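Local coordinates for protein hydrolase, alpha/beta hydrolase FOLD family (Staphylococcus aureus, PDB 2XMZ) that probably catalyses formation of 2-succinyl-6-hydroxy-2,4-cyclohexadiene-1-carboxylate by elimination of pyruvate, a step of menaquinone biosynthesis, at residues M60-F66 against K186-Y191. Numbering follows the deposited sequence.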
# COMPACT_ATOMS: atom_id res chain seq x y z
N MET A 60 19.44 2.11 8.25
CA MET A 60 18.85 2.32 9.56
C MET A 60 19.15 3.70 10.12
O MET A 60 18.53 4.12 11.09
CB MET A 60 19.36 1.30 10.58
CG MET A 60 18.96 -0.14 10.35
SD MET A 60 17.22 -0.21 9.97
CE MET A 60 16.48 0.10 11.57
N ASP A 61 20.12 4.38 9.51
CA ASP A 61 20.61 5.63 10.05
C ASP A 61 20.11 6.84 9.24
O ASP A 61 20.57 7.96 9.41
CB ASP A 61 22.14 5.57 10.23
CG ASP A 61 22.57 4.45 11.19
OD1 ASP A 61 21.85 4.19 12.19
OD2 ASP A 61 23.64 3.83 10.98
N GLU A 62 19.12 6.60 8.39
CA GLU A 62 18.38 7.67 7.75
C GLU A 62 16.93 7.62 8.19
O GLU A 62 16.40 6.55 8.48
CB GLU A 62 18.46 7.56 6.24
CG GLU A 62 19.90 7.53 5.76
CD GLU A 62 20.05 8.08 4.36
OE1 GLU A 62 19.13 8.80 3.91
OE2 GLU A 62 21.09 7.78 3.74
N THR A 63 16.30 8.79 8.24
CA THR A 63 14.90 8.86 8.59
C THR A 63 14.02 8.44 7.39
O THR A 63 14.05 9.06 6.31
CB THR A 63 14.52 10.27 9.07
OG1 THR A 63 15.33 10.63 10.19
CG2 THR A 63 13.03 10.31 9.46
N TRP A 64 13.21 7.41 7.60
CA TRP A 64 12.37 6.93 6.53
C TRP A 64 11.06 7.70 6.49
O TRP A 64 10.00 7.10 6.50
CB TRP A 64 12.11 5.44 6.69
CG TRP A 64 13.36 4.59 6.73
CD1 TRP A 64 14.63 4.94 6.31
CD2 TRP A 64 13.44 3.27 7.19
NE1 TRP A 64 15.49 3.89 6.50
CE2 TRP A 64 14.78 2.84 7.03
CE3 TRP A 64 12.51 2.38 7.75
CZ2 TRP A 64 15.21 1.57 7.40
CZ3 TRP A 64 12.94 1.11 8.11
CH2 TRP A 64 14.27 0.72 7.93
N ASN A 65 11.12 9.02 6.44
CA ASN A 65 9.90 9.83 6.37
C ASN A 65 9.33 9.85 4.94
O ASN A 65 9.88 9.23 4.03
CB ASN A 65 10.16 11.23 6.97
CG ASN A 65 11.33 11.95 6.29
OD1 ASN A 65 11.65 11.71 5.13
ND2 ASN A 65 11.98 12.84 7.04
N PHE A 66 8.22 10.54 4.73
CA PHE A 66 7.62 10.56 3.41
C PHE A 66 8.47 11.19 2.30
O PHE A 66 8.38 10.77 1.15
CB PHE A 66 6.19 11.11 3.46
CG PHE A 66 5.20 10.09 3.94
CD1 PHE A 66 4.54 9.28 3.01
CD2 PHE A 66 4.99 9.88 5.31
CE1 PHE A 66 3.64 8.28 3.45
CE2 PHE A 66 4.13 8.89 5.76
CZ PHE A 66 3.43 8.10 4.84
N LYS A 186 11.24 0.85 13.08
CA LYS A 186 11.67 2.07 12.46
C LYS A 186 10.61 2.53 11.47
O LYS A 186 10.30 3.70 11.44
CB LYS A 186 13.07 1.95 11.84
CG LYS A 186 13.58 3.27 11.26
CD LYS A 186 15.00 3.14 10.73
CE LYS A 186 15.45 4.40 9.96
NZ LYS A 186 15.39 5.62 10.82
N ALA A 187 10.05 1.61 10.67
CA ALA A 187 8.95 1.96 9.76
C ALA A 187 7.81 2.67 10.50
O ALA A 187 7.33 3.72 10.05
CB ALA A 187 8.42 0.72 9.00
N LEU A 188 7.38 2.10 11.61
CA LEU A 188 6.34 2.73 12.45
C LEU A 188 6.72 4.13 12.93
O LEU A 188 5.94 5.07 12.77
CB LEU A 188 5.96 1.85 13.64
CG LEU A 188 5.20 0.56 13.30
CD1 LEU A 188 5.08 -0.33 14.54
CD2 LEU A 188 3.82 0.85 12.67
N ARG A 189 7.91 4.26 13.52
CA ARG A 189 8.34 5.56 14.04
C ARG A 189 8.51 6.63 12.95
O ARG A 189 8.19 7.79 13.18
CB ARG A 189 9.61 5.45 14.91
CG ARG A 189 9.51 4.40 16.05
CD ARG A 189 10.54 4.58 17.17
NE ARG A 189 10.97 3.30 17.75
CZ ARG A 189 10.55 2.77 18.90
NH1 ARG A 189 9.62 3.37 19.67
NH2 ARG A 189 11.05 1.61 19.29
N ASP A 190 9.03 6.25 11.79
CA ASP A 190 9.35 7.21 10.72
C ASP A 190 8.21 7.48 9.75
O ASP A 190 8.08 8.60 9.28
CB ASP A 190 10.58 6.79 9.91
CG ASP A 190 11.84 6.77 10.72
OD1 ASP A 190 11.75 7.05 11.93
OD2 ASP A 190 12.90 6.47 10.16
N TYR A 191 7.41 6.48 9.42
CA TYR A 191 6.31 6.76 8.46
C TYR A 191 4.97 6.12 8.80
O TYR A 191 4.09 5.96 7.93
CB TYR A 191 6.71 6.57 6.99
CG TYR A 191 7.05 5.16 6.53
CD1 TYR A 191 6.15 4.46 5.72
CD2 TYR A 191 8.27 4.57 6.83
CE1 TYR A 191 6.45 3.22 5.21
CE2 TYR A 191 8.60 3.29 6.33
CZ TYR A 191 7.67 2.62 5.52
OH TYR A 191 7.91 1.37 4.98
O HOH W 1 16.39 4.73 13.49
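Lys186 lies across one face of the Trp64 indole, the two side chains crossing at about a right angle. With CG anti to the backbone N (chi1 -176°) and the next two torsions also extended, the methylenes run out over the indole until CE sits 3.4 Å from the centroid of the five-membered ring, a CH-pi contact. The bend at chi4 then lifts the ammonium off the surface, leaving NZ 4.5 Å from the same centroid and almost on the ring normal, in cation-pi geometry. One turn further along the helix, Asp190 pairs with this charge: OD2 accepts from Lys186 NZ at 2.7 Å through its syn lone pair, a salt bridge that should steady the ammonium. The same oxygen takes the backbone N-H of Trp64 on its anti side, 33° out of the carboxylate plane, in a nearly straight bond (Trp64 N to Asp190 OD2 2.7 Å, 168°). A water accepts from Lys186 NZ and donates to Met60 O, while the Met60 methyl packs tightly alongside the lysine, CE to Lys186 CD 3.5 Å. The Phe66 and Tyr191 side chains cross at about a right angle, Phe66 CE2 lying 3.7 Å from Tyr191 CB. Trp64 O is buried beside the tyrosine ring without a polar partner, whereas Tyr191 OH bonds to Pro51 O and Trp64 NE1 to Ser59 O. The contact joins the loop before helix 66-77 to helix 181-191, part of the helical insertion between strands 110-114 and 210-215 that, as in other alpha/beta hydrolases, probably caps the carboxyl ends of the core strands.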